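PDB 4BE3: alginate lyase, family PL7 from Zobellia galactanivorans, which degrades alginate, most likely by beta-elimination, acting as an exolytic polysaccharide lyase that works from the ends of the chains. Local coordinates for residues His90-Gly95 with Asn262-Lys267; Gln109-Ser112 with Asn118-Ile121; Asn139-Thr144 with Ser149-Tyr154; Ala279-Tyr282 with Lys288-Ala291. One frame throughout, in Å; residues are numbered along the deposited sequence.

Contact 1. Residues His90-Gly95 with Asn262-Lys267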
loop_
_atom_site.group_PDB
_atom_site.type_symbol
_atom_site.label_atom_id
_atom_site.label_comp_id
_atom_site.label_asym_id
_atom_site.label_seq_id
_atom_site.Cartn_x
_atom_site.Cartn_y
_atom_site.Cartn_z
ATOM N N HIS A 90 -11.370 27.258 -14.369
ATOM C CA HIS A 90 -12.474 28.065 -13.947
ATOM C C HIS A 90 -12.715 27.845 -12.465
ATOM O O HIS A 90 -12.568 26.713 -12.039
ATOM C CB HIS A 90 -13.764 27.655 -14.706
ATOM C CG HIS A 90 -14.823 28.723 -14.608
ATOM N ND1 HIS A 90 -15.739 28.809 -13.574
ATOM C CD2 HIS A 90 -15.017 29.834 -15.424
ATOM C CE1 HIS A 90 -16.569 29.899 -13.827
ATOM N NE2 HIS A 90 -16.113 30.520 -14.949
ATOM N N VAL A 91 -12.997 28.925 -11.658
ATOM C CA VAL A 91 -13.523 28.785 -10.298
ATOM C C VAL A 91 -14.808 29.605 -10.207
ATOM O O VAL A 91 -15.119 30.360 -11.135
ATOM C CB VAL A 91 -12.539 29.346 -9.233
ATOM C CG1 VAL A 91 -11.268 28.411 -9.124
ATOM C CG2 VAL A 91 -12.135 30.798 -9.622
ATOM N N SER A 92 -15.546 29.458 -9.108
ATOM C CA SER A 92 -16.838 30.195 -9.089
ATOM C C SER A 92 -16.599 31.672 -9.247
ATOM O O SER A 92 -15.705 32.252 -8.591
ATOM C CB SER A 92 -17.514 29.983 -7.758
ATOM O OG SER A 92 -18.721 30.689 -7.784
ATOM N N THR A 93 -17.447 32.332 -10.060
ATOM C CA THR A 93 -17.371 33.819 -10.172
ATOM C C THR A 93 -18.270 34.472 -9.167
ATOM O O THR A 93 -18.400 35.663 -9.261
ATOM C CB THR A 93 -17.889 34.243 -11.586
ATOM O OG1 THR A 93 -19.160 33.656 -11.821
ATOM C CG2 THR A 93 -16.909 33.656 -12.647
ATOM N N SER A 94 -18.970 33.739 -8.304
ATOM C CA SER A 94 -19.711 34.399 -7.204
ATOM C C SER A 94 -19.357 33.727 -5.878
ATOM O O SER A 94 -18.779 32.632 -5.852
ATOM C CB SER A 94 -21.216 34.222 -7.445
ATOM O OG SER A 94 -21.588 32.848 -7.596
ATOM N N GLY A 95 -19.662 34.428 -4.776
ATOM C CA GLY A 95 -19.311 33.842 -3.430
ATOM C C GLY A 95 -19.066 35.147 -2.619
ATOM O O GLY A 95 -18.954 36.279 -3.197
ATOM N N ASN A 262 -14.987 21.269 -5.530
ATOM C CA ASN A 262 -15.367 22.736 -5.548
ATOM C C ASN A 262 -15.520 23.200 -4.145
ATOM O O ASN A 262 -16.306 22.616 -3.444
ATOM C CB ASN A 262 -16.667 22.853 -6.257
ATOM C CG ASN A 262 -16.931 24.319 -6.709
ATOM O OD1 ASN A 262 -16.199 25.218 -6.259
ATOM N ND2 ASN A 262 -17.884 24.510 -7.578
ATOM N N GLN A 263 -14.807 24.272 -3.698
ATOM C CA GLN A 263 -15.081 24.666 -2.324
ATOM C C GLN A 263 -16.022 25.875 -2.329
ATOM O O GLN A 263 -16.321 26.376 -1.247
ATOM C CB GLN A 263 -13.791 25.240 -1.731
ATOM C CG GLN A 263 -12.643 24.198 -1.860
ATOM C CD GLN A 263 -12.927 22.972 -1.001
ATOM O OE1 GLN A 263 -13.194 21.822 -1.588
ATOM N NE2 GLN A 263 -12.873 23.081 0.270
ATOM N N THR A 264 -16.570 26.234 -3.477
ATOM C CA THR A 264 -17.596 27.307 -3.388
ATOM C C THR A 264 -19.004 26.652 -3.462
ATOM O O THR A 264 -19.340 25.921 -4.381
ATOM C CB THR A 264 -17.441 28.235 -4.655
ATOM O OG1 THR A 264 -16.158 28.840 -4.652
ATOM C CG2 THR A 264 -18.460 29.462 -4.474
ATOM N N ASN A 265 -19.743 26.840 -2.401
ATOM C CA ASN A 265 -21.125 26.310 -2.283
ATOM C C ASN A 265 -22.101 27.445 -2.116
ATOM O O ASN A 265 -21.731 28.637 -2.134
ATOM C CB ASN A 265 -21.179 25.376 -1.076
ATOM C CG ASN A 265 -20.635 26.063 0.162
ATOM O OD1 ASN A 265 -21.274 27.011 0.630
ATOM N ND2 ASN A 265 -19.462 25.572 0.729
ATOM N N GLY A 266 -23.370 27.075 -1.907
ATOM C CA GLY A 266 -24.381 28.131 -1.734
ATOM C C GLY A 266 -24.849 28.230 -0.309
ATOM O O GLY A 266 -25.852 28.942 -0.058
ATOM N N LYS A 267 -24.091 27.697 0.650
ATOM C CA LYS A 267 -24.480 27.808 2.048
ATOM C C LYS A 267 -24.328 29.229 2.565
ATOM O O LYS A 267 -23.475 29.994 2.112
ATOM C CB LYS A 267 -23.696 26.800 2.905
ATOM C CG LYS A 267 -24.028 25.341 2.397
ATOM C CD LYS A 267 -23.198 24.389 3.251
ATOM C CE LYS A 267 -23.997 24.009 4.512
ATOM N NZ LYS A 267 -22.971 23.430 5.458
HETATM O O HOH W 1 -14.978 27.528 -6.898
#
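Ser92 and Thr264 meet at one end of a beta-jelly-roll sandwich, where the loop after strand 80-90 of one sheet passes the Asx turn that follows strand 260-262 of the other. Their direct touch is small and apolar: CB of Ser92 lies 3.5 Å from CG2 of Thr264, tight for carbons, and the same methyl rests 3.5 Å from O of Ser94. Threonine suits this place because its two branches do different work. With chi1 at -62°, OG1 stands beside the backbone N of its own residue, while CG2, anti to that N, is the branch that touches Ser92 and Ser94. OG1 meets a water at 2.9 Å and also pairs with the backbone N of Tyr103. That water links the two loops, accepting from N of Ser92 at 3.0 Å and donating to OD1 of Asn262 at 2.7 Å. OD1 of Asn262 is gripped a second time by N of Thr264 at 3.0 Å, a nearly straight bond (165°) whose donor stands above the carbonyl plane; this bond makes the Asx turn. The asparagine's ND2 is held by Asn53 and Pro52. Within the 90-95 loop, OG of Ser92 donates to O of Ser94 at 2.7 Å and also pairs with ND2 of Asn53; these bonds are consistent with a fixed bend here. Gly95 has backbone angles that only a residue lacking a side chain adopts comfortably. The result is an Asx turn at the end of a strand, packed through a methyl and a shared water on a loop of the other sheet, at the loop end of a beta-jelly-roll sandwich.

Contact 2. Residues Gln109-Ser112 with Asn118-Ile121. With SRT (S,R meso-tartaric acid), chain C.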
loop_
_atom_site.group_PDB
_atom_site.type_symbol
_atom_site.label_atom_id
_atom_site.label_comp_id
_atom_site.label_asym_id
_atom_site.label_seq_id
_atom_site.Cartn_x
_atom_site.Cartn_y
_atom_site.Cartn_z
ATOM N N GLN A 109 -5.576 15.776 -2.766
ATOM C CA GLN A 109 -5.666 15.698 -1.353
ATOM C C GLN A 109 -5.146 14.326 -0.908
ATOM O O GLN A 109 -5.029 13.414 -1.766
ATOM C CB GLN A 109 -7.114 15.676 -0.850
ATOM C CG GLN A 109 -8.188 16.054 -1.686
ATOM C CD GLN A 109 -9.570 15.869 -1.021
ATOM O OE1 GLN A 109 -10.571 15.964 -1.692
ATOM N NE2 GLN A 109 -9.597 15.568 0.251
ATOM N N ILE A 110 -4.848 14.252 0.397
ATOM C CA ILE A 110 -4.815 12.923 1.080
ATOM C C ILE A 110 -6.080 13.004 1.961
ATOM O O ILE A 110 -6.240 13.998 2.720
ATOM C CB ILE A 110 -3.578 12.766 1.963
ATOM C CG1 ILE A 110 -2.366 12.727 0.967
ATOM C CG2 ILE A 110 -3.783 11.463 2.843
ATOM C CD1 ILE A 110 -1.069 12.760 1.737
ATOM N N HIS A 111 -6.955 11.961 1.884
ATOM C CA HIS A 111 -8.125 11.946 2.742
ATOM C C HIS A 111 -8.089 10.723 3.617
ATOM O O HIS A 111 -7.756 9.615 3.124
ATOM C CB HIS A 111 -9.292 11.897 1.767
ATOM C CG HIS A 111 -10.623 11.802 2.428
ATOM N ND1 HIS A 111 -11.194 12.862 3.003
ATOM C CD2 HIS A 111 -11.449 10.721 2.659
ATOM C CE1 HIS A 111 -12.390 12.476 3.610
ATOM N NE2 HIS A 111 -12.551 11.176 3.373
ATOM N N SER A 112 -8.442 10.880 4.897
ATOM C CA SER A 112 -8.355 9.708 5.801
ATOM C C SER A 112 -9.682 8.904 5.545
ATOM O O SER A 112 -10.828 9.434 5.393
ATOM C CB SER A 112 -8.101 10.261 7.263
ATOM O OG SER A 112 -8.575 9.094 8.061
ATOM N N ASN A 118 -10.544 13.207 8.383
ATOM C CA ASN A 118 -10.052 14.574 7.983
ATOM C C ASN A 118 -8.997 14.450 6.863
ATOM O O ASN A 118 -8.622 13.297 6.510
ATOM C CB ASN A 118 -9.409 15.173 9.202
ATOM C CG ASN A 118 -10.454 15.596 10.283
ATOM O OD1 ASN A 118 -11.678 15.540 10.021
ATOM N ND2 ASN A 118 -9.989 16.081 11.445
ATOM N N GLU A 119 -8.410 15.559 6.392
ATOM C CA GLU A 119 -7.354 15.476 5.346
ATOM C C GLU A 119 -6.060 15.978 5.807
ATOM O O GLU A 119 -5.860 17.179 6.062
ATOM C CB GLU A 119 -7.808 16.423 4.190
ATOM C CG GLU A 119 -9.009 15.851 3.381
ATOM C CD GLU A 119 -10.383 16.370 3.747
ATOM O OE1 GLU A 119 -10.576 17.514 4.330
ATOM O OE2 GLU A 119 -11.296 15.558 3.599
ATOM N N PRO A 120 -5.036 15.122 5.835
ATOM C CA PRO A 120 -3.712 15.577 6.045
ATOM C C PRO A 120 -3.296 16.686 4.990
ATOM O O PRO A 120 -2.388 17.511 5.315
ATOM C CB PRO A 120 -2.843 14.261 5.795
ATOM C CG PRO A 120 -3.825 13.240 6.314
ATOM C CD PRO A 120 -5.188 13.655 5.772
ATOM N N ILE A 121 -3.869 16.626 3.785
ATOM C CA ILE A 121 -3.551 17.778 2.850
ATOM C C ILE A 121 -4.636 17.960 1.880
ATOM O O ILE A 121 -5.260 17.011 1.359
ATOM C CB ILE A 121 -2.214 17.576 2.075
ATOM C CG1 ILE A 121 -2.029 18.747 1.104
ATOM C CG2 ILE A 121 -2.168 16.239 1.260
ATOM C CD1 ILE A 121 -0.628 18.832 0.469
HETATM O O1 SRT C . -15.106 12.368 1.436
HETATM O O11 SRT C . -13.274 12.424 0.037
HETATM C C1 SRT C . -14.360 12.005 0.484
HETATM C C2 SRT C . -14.755 10.946 -0.487
HETATM O O2 SRT C . -13.782 9.937 -0.840
HETATM C C3 SRT C . -16.202 10.886 -0.904
HETATM O O3 SRT C . -15.966 11.811 -1.878
HETATM C C4 SRT C . -16.767 9.610 -1.342
HETATM O O4 SRT C . -16.991 9.376 -2.524
HETATM O O41 SRT C . -16.883 8.686 -0.539
#
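His111 lays its imidazole nearly in the plane of the Glu119 carboxylate, the two flat groups being only 23° apart, and the ring edge is what touches. ND1 donates to OE2 of Glu119 at 2.8 Å; the acceptor sits in the ring plane and offers the lone pair facing away from its other oxygen. At 139° the N-H...O bond is somewhat bent. Glutamate reaches this spot because its chain folds at chi2 (98°), bringing the carboxylate to the ND1 edge of the ring, while its OE1 goes to Lys122 in a salt bridge. Over one face of the ring lies the meso-tartrate, whose O11 is 3.4 Å above the ring centre; Thr60, Tyr255 and Lys257 hydrogen-bond this ligand, and the Tyr255 ring meets the imidazole at a steep angle. On the other side of the sheet, Ile110 packs CG1 against CG2 of Ile121 at 3.5 Å and sets CG2 across the Pro120 ring, 3.9 Å from its CG, where Ile191 and Met198 complete the core. The backbones are joined by Ile110 N to Ile121 O at 3.0 Å, in an antiparallel hydrogen-bonded pair, and by Ser112 N to Asn118 O at 2.9 Å. Replacing His111 by an alanine would probably leave OE2 of Glu119 without its ring donor and strip the tartrate of the flat surface beneath it. Gln109-Ile110-His111 matches the QIH motif of PL7 lyases, and the chemistry implies a ring whose rotation is fixed by a second-shell carboxylate, with one face presented to an acidic ligand.

Contact 3. Residues Asn139-Thr144 with Ser149-Tyr154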
loop_
_atom_site.group_PDB
_atom_site.type_symbol
_atom_site.label_atom_id
_atom_site.label_comp_id
_atom_site.label_asym_id
_atom_site.label_seq_id
_atom_site.Cartn_x
_atom_site.Cartn_y
_atom_site.Cartn_z
ATOM N N ASN A 139 -3.518 23.110 2.632
ATOM C CA ASN A 139 -3.998 23.180 4.046
ATOM C C ASN A 139 -3.710 21.799 4.709
ATOM O O ASN A 139 -3.875 20.745 4.020
ATOM C CB ASN A 139 -5.508 23.261 4.051
ATOM C CG ASN A 139 -5.967 24.694 3.778
ATOM O OD1 ASN A 139 -5.178 25.476 3.252
ATOM N ND2 ASN A 139 -7.297 25.006 4.098
ATOM N N TYR A 140 -3.324 21.844 5.973
ATOM C CA TYR A 140 -3.158 20.603 6.785
ATOM C C TYR A 140 -4.326 20.657 7.742
ATOM O O TYR A 140 -4.470 21.699 8.456
ATOM C CB TYR A 140 -1.832 20.756 7.564
ATOM C CG TYR A 140 -1.709 19.606 8.568
ATOM C CD1 TYR A 140 -1.280 18.335 8.096
ATOM C CD2 TYR A 140 -2.016 19.817 9.939
ATOM C CE1 TYR A 140 -1.127 17.280 8.992
ATOM C CE2 TYR A 140 -1.893 18.752 10.868
ATOM C CZ TYR A 140 -1.462 17.483 10.315
ATOM O OH TYR A 140 -1.354 16.408 11.258
ATOM N N GLU A 141 -5.150 19.586 7.876
ATOM C CA GLU A 141 -6.199 19.644 8.882
ATOM C C GLU A 141 -5.775 18.798 10.070
ATOM O O GLU A 141 -5.223 17.653 9.887
ATOM C CB GLU A 141 -7.423 19.058 8.219
ATOM C CG GLU A 141 -8.576 18.957 9.260
ATOM C CD GLU A 141 -9.853 18.576 8.515
ATOM O OE1 GLU A 141 -9.889 17.712 7.560
ATOM O OE2 GLU A 141 -10.910 19.159 8.914
ATOM N N ILE A 142 -5.942 19.286 11.319
ATOM C CA ILE A 142 -5.478 18.471 12.443
ATOM C C ILE A 142 -6.304 17.215 12.596
ATOM O O ILE A 142 -7.479 17.164 12.307
ATOM C CB ILE A 142 -5.457 19.293 13.786
ATOM C CG1 ILE A 142 -6.818 19.967 13.990
ATOM C CG2 ILE A 142 -4.326 20.347 13.771
ATOM C CD1 ILE A 142 -7.038 20.365 15.518
ATOM N N ASN A 143 -5.619 16.124 13.031
ATOM C CA ASN A 143 -6.400 14.965 13.418
ATOM C C ASN A 143 -6.829 15.115 14.898
ATOM O O ASN A 143 -6.090 14.724 15.809
ATOM C CB ASN A 143 -5.494 13.716 13.250
ATOM C CG ASN A 143 -6.341 12.414 13.248
ATOM O OD1 ASN A 143 -5.810 11.268 13.225
ATOM N ND2 ASN A 143 -7.617 12.579 13.170
ATOM N N THR A 144 -7.948 15.825 15.075
ATOM C CA THR A 144 -8.313 16.416 16.368
ATOM C C THR A 144 -8.312 15.360 17.478
ATOM O O THR A 144 -8.797 14.255 17.259
ATOM C CB THR A 144 -9.757 16.925 16.247
ATOM O OG1 THR A 144 -9.880 17.616 14.995
ATOM C CG2 THR A 144 -10.107 17.967 17.416
ATOM N N SER A 149 -15.559 18.494 16.178
ATOM C CA SER A 149 -16.190 19.713 15.763
ATOM C C SER A 149 -15.216 20.901 16.047
ATOM O O SER A 149 -15.542 21.994 15.621
ATOM C CB SER A 149 -17.518 19.984 16.527
ATOM O OG SER A 149 -17.155 20.060 17.897
ATOM N N LYS A 150 -14.134 20.698 16.823
ATOM C CA LYS A 150 -13.230 21.811 17.091
ATOM C C LYS A 150 -12.027 21.803 16.092
ATOM O O LYS A 150 -11.007 22.485 16.342
ATOM C CB LYS A 150 -12.639 21.681 18.481
ATOM C CG LYS A 150 -13.649 21.915 19.644
ATOM C CD LYS A 150 -13.182 20.978 20.790
ATOM C CE LYS A 150 -13.911 21.152 22.157
ATOM N NZ LYS A 150 -13.362 22.347 22.866
ATOM N N ARG A 151 -12.112 20.976 15.052
ATOM C CA ARG A 151 -10.968 20.895 14.082
ATOM C C ARG A 151 -10.699 22.193 13.365
ATOM O O ARG A 151 -11.535 23.096 13.335
ATOM C CB ARG A 151 -11.294 19.841 13.026
ATOM C CG ARG A 151 -12.516 20.262 12.151
ATOM C CD ARG A 151 -12.951 19.090 11.214
ATOM N NE ARG A 151 -14.152 19.474 10.431
ATOM C CZ ARG A 151 -15.355 19.688 10.971
ATOM N NH1 ARG A 151 -15.562 19.626 12.285
ATOM N NH2 ARG A 151 -16.376 20.070 10.235
ATOM N N TRP A 152 -9.532 22.281 12.668
ATOM C CA TRP A 152 -9.289 23.444 11.793
ATOM C C TRP A 152 -8.199 22.993 10.821
ATOM O O TRP A 152 -7.522 21.985 11.084
ATOM C CB TRP A 152 -8.759 24.632 12.682
ATOM C CG TRP A 152 -7.835 24.306 13.857
ATOM C CD1 TRP A 152 -8.179 24.153 15.168
ATOM C CD2 TRP A 152 -6.376 24.072 13.804
ATOM N NE1 TRP A 152 -7.036 23.884 15.908
ATOM C CE2 TRP A 152 -5.948 23.844 15.107
ATOM C CE3 TRP A 152 -5.421 24.092 12.729
ATOM C CZ2 TRP A 152 -4.606 23.648 15.445
ATOM C CZ3 TRP A 152 -4.060 23.903 13.051
ATOM C CH2 TRP A 152 -3.670 23.660 14.384
ATOM N N ASP A 153 -8.034 23.827 9.813
ATOM C CA ASP A 153 -7.017 23.681 8.761
ATOM C C ASP A 153 -5.994 24.785 8.998
ATOM O O ASP A 153 -6.362 25.930 9.331
ATOM C CB ASP A 153 -7.613 23.970 7.406
ATOM C CG ASP A 153 -8.380 22.816 6.780
ATOM O OD1 ASP A 153 -8.968 21.948 7.483
ATOM O OD2 ASP A 153 -8.450 22.808 5.530
ATOM N N TYR A 154 -4.735 24.498 8.763
ATOM C CA TYR A 154 -3.682 25.489 8.785
ATOM C C TYR A 154 -3.186 25.623 7.367
ATOM O O TYR A 154 -2.851 24.636 6.713
ATOM C CB TYR A 154 -2.600 24.945 9.630
ATOM C CG TYR A 154 -1.426 25.906 9.656
ATOM C CD1 TYR A 154 -1.605 27.281 9.968
ATOM C CD2 TYR A 154 -0.162 25.495 9.181
ATOM C CE1 TYR A 154 -0.496 28.200 9.903
ATOM C CE2 TYR A 154 0.945 26.348 9.214
ATOM C CZ TYR A 154 0.780 27.682 9.570
ATOM O OH TYR A 154 1.871 28.460 9.508
HETATM O O HOH W 2 -10.765 21.799 9.392
#
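Tyr140 and Tyr154 pair across the antiparallel hairpin of strands 133-141 and 153-157, each backbone N reaching the other's O: Tyr140 N to Tyr154 O is 2.9 Å and Tyr154 N to Tyr140 O is 2.8 Å. Beyond them, Ile142 N continues the ladder to Trp152 O. The Asn139 amide stands almost upright on the Asp153 carboxylate, their planes 86° apart, and its ND2 donates to OD2 of Asp153 at 2.9 Å, on the lone pair away from the other oxygen; Lys122 adds a salt bridge to that same OD2. Glu141 and Asp153 form a non-hydrogen-bonded pair on this face of the hairpin, which belongs to the larger antiparallel sheet of the jelly roll. OE2 of Glu141 is 3.7 Å from OD1 of Asp153, and one water donates to both, at 2.7 Å and 2.6 Å respectively, which should ease their repulsion, while OE1 of Glu141 accepts from the backbone N of Glu119. Arg151 supplies positive charge as well, its NE lying 3.6 Å from OE2 of Glu141 at the guanidinium edge in a long salt bridge, while its NH1 binds Asn148 O. Farther toward the turn, Trp152 has CG between backbone N and carbonyl carbon (chi1 36°), bringing the indole back over Ile142. CG2 of Ile142 makes a CH-pi contact 3.6 Å from the six-membered ring centroid, 18° off the normal, and the indole NE1 is bonded to Gly242 O.

Contact 4. Residues Ala279-Tyr282 with Lys288-Ala291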
loop_
_atom_site.group_PDB
_atom_site.type_symbol
_atom_site.label_atom_id
_atom_site.label_comp_id
_atom_site.label_asym_id
_atom_site.label_seq_id
_atom_site.Cartn_x
_atom_site.Cartn_y
_atom_site.Cartn_z
ATOM N N ALA A 279 -22.487 31.521 -2.551
ATOM C CA ALA A 279 -22.382 31.821 -3.961
ATOM C C ALA A 279 -23.740 31.599 -4.640
ATOM O O ALA A 279 -24.689 31.047 -4.022
ATOM C CB ALA A 279 -21.417 30.800 -4.587
ATOM N N ASP A 280 -23.813 32.020 -5.891
ATOM C CA ASP A 280 -25.046 31.838 -6.661
ATOM C C ASP A 280 -25.089 30.377 -7.118
ATOM O O ASP A 280 -24.092 29.940 -7.736
ATOM C CB ASP A 280 -24.930 32.719 -7.938
ATOM C CG ASP A 280 -25.076 34.225 -7.597
ATOM O OD1 ASP A 280 -25.608 34.573 -6.509
ATOM O OD2 ASP A 280 -24.520 34.975 -8.387
ATOM N N VAL A 281 -26.173 29.632 -6.771
ATOM C CA VAL A 281 -26.188 28.166 -7.114
ATOM C C VAL A 281 -27.474 27.860 -7.905
ATOM O O VAL A 281 -27.699 26.707 -8.171
ATOM C CB VAL A 281 -26.116 27.225 -5.854
ATOM C CG1 VAL A 281 -24.754 27.477 -5.178
ATOM C CG2 VAL A 281 -27.312 27.538 -4.858
ATOM N N TYR A 282 -28.346 28.881 -8.159
ATOM C CA TYR A 282 -29.573 28.656 -9.094
ATOM C C TYR A 282 -30.363 27.431 -8.650
ATOM O O TYR A 282 -30.685 26.531 -9.463
ATOM C CB TYR A 282 -29.062 28.499 -10.523
ATOM C CG TYR A 282 -28.336 29.752 -10.972
ATOM C CD1 TYR A 282 -29.065 30.881 -11.468
ATOM C CD2 TYR A 282 -26.915 29.902 -10.752
ATOM C CE1 TYR A 282 -28.409 32.086 -11.812
ATOM C CE2 TYR A 282 -26.238 31.079 -11.107
ATOM C CZ TYR A 282 -27.023 32.200 -11.625
ATOM O OH TYR A 282 -26.303 33.330 -11.964
ATOM N N LYS A 288 -27.959 25.619 -15.282
ATOM C CA LYS A 288 -27.978 27.089 -15.061
ATOM C C LYS A 288 -26.641 27.592 -14.351
ATOM O O LYS A 288 -26.087 28.610 -14.700
ATOM C CB LYS A 288 -29.182 27.529 -14.150
ATOM C CG LYS A 288 -30.520 27.527 -14.844
ATOM C CD LYS A 288 -31.529 28.171 -13.884
ATOM C CE LYS A 288 -32.962 27.846 -14.391
ATOM N NZ LYS A 288 -33.882 27.289 -13.338
ATOM N N GLN A 289 -26.110 26.779 -13.454
ATOM C CA GLN A 289 -24.816 27.118 -12.823
ATOM C C GLN A 289 -23.712 27.115 -13.908
ATOM O O GLN A 289 -22.885 27.994 -13.993
ATOM C CB GLN A 289 -24.510 26.038 -11.749
ATOM C CG GLN A 289 -25.432 26.284 -10.514
ATOM C CD GLN A 289 -25.157 25.179 -9.531
ATOM O OE1 GLN A 289 -24.215 25.312 -8.769
ATOM N NE2 GLN A 289 -25.929 24.089 -9.542
ATOM N N TYR A 290 -23.758 26.145 -14.799
ATOM C CA TYR A 290 -22.761 26.110 -15.844
ATOM C C TYR A 290 -22.818 27.279 -16.803
ATOM O O TYR A 290 -21.816 27.633 -17.415
ATOM C CB TYR A 290 -22.787 24.784 -16.663
ATOM C CG TYR A 290 -22.097 23.617 -15.954
ATOM C CD1 TYR A 290 -21.584 23.785 -14.670
ATOM C CD2 TYR A 290 -22.166 22.321 -16.489
ATOM C CE1 TYR A 290 -20.976 22.643 -13.981
ATOM C CE2 TYR A 290 -21.613 21.216 -15.868
ATOM C CZ TYR A 290 -20.937 21.374 -14.673
ATOM O OH TYR A 290 -20.393 20.241 -14.088
ATOM N N ALA A 291 -24.024 27.817 -17.013
ATOM C CA ALA A 291 -24.190 28.923 -17.915
ATOM C C ALA A 291 -23.864 30.230 -17.267
ATOM O O ALA A 291 -23.742 31.279 -17.949
ATOM C CB ALA A 291 -25.670 28.953 -18.430
#
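Tyr282 and Lys288 supply the apolar part of the contact between the loop after strand 260-262 and the short helix 286-291. CB of Tyr282 and CB of Lys288 are 3.8 Å apart. The lysine lends the aliphatic start of its chain, a good choice at an exposed helix face where the amine can stay in solvent. CD2 of Tyr282 lies 3.9 Å from CG of Gln289, which comes in at the ring edge; ring and amide planes are 31° apart and the side chains run past each other in opposite directions. A left-handed backbone at Tyr282 accompanies the bend that turns this side chain to the helix.

The polar part is one of closeness without direct bonding. O of Val281 sits 3.3 Å from CD of Gln289, yet its 3.4 Å approach to NE2 of Gln289 has too poor an angle for a hydrogen bond. The carboxamide is engaged by other partners: NE2 donates to Ser54 O and, weakly, to Asp285 O. With CG anti to the carbonyl carbon (chi1 -74°) and the chain then extended, Gln289 reaches from the helix to the Ser54 backbone. A leucine in its place is likely to leave Ser54 O, a polar partner of this buried side chain, without its donor. The chemistry thus implies a helix set against its preceding loop by hydrocarbon contact, while the amide N-H of the buried glutamine goes mainly to the Ser54 carbonyl.

Along the chain, strand 80-90 leads into the first half of contact 1, and about 165 residues pass before 262-267 returns to close it. Within that span lie contact 2 and then contact 3, two short closures in series, each joining neighbouring strands of the same sheet; they touch through Glu119 and Glu141. Contact 4 follows after contact 1 has closed and fastens helix 286-291 to the loop before it. It touches contact 1, since Ser94 OG meets Asp280 N and Asn265 pairs with Ala279. Contacts 1 and 4 therefore gather loops at one end of the sandwich, and contact 2 lies across the chain's centre from both. None of the four cross.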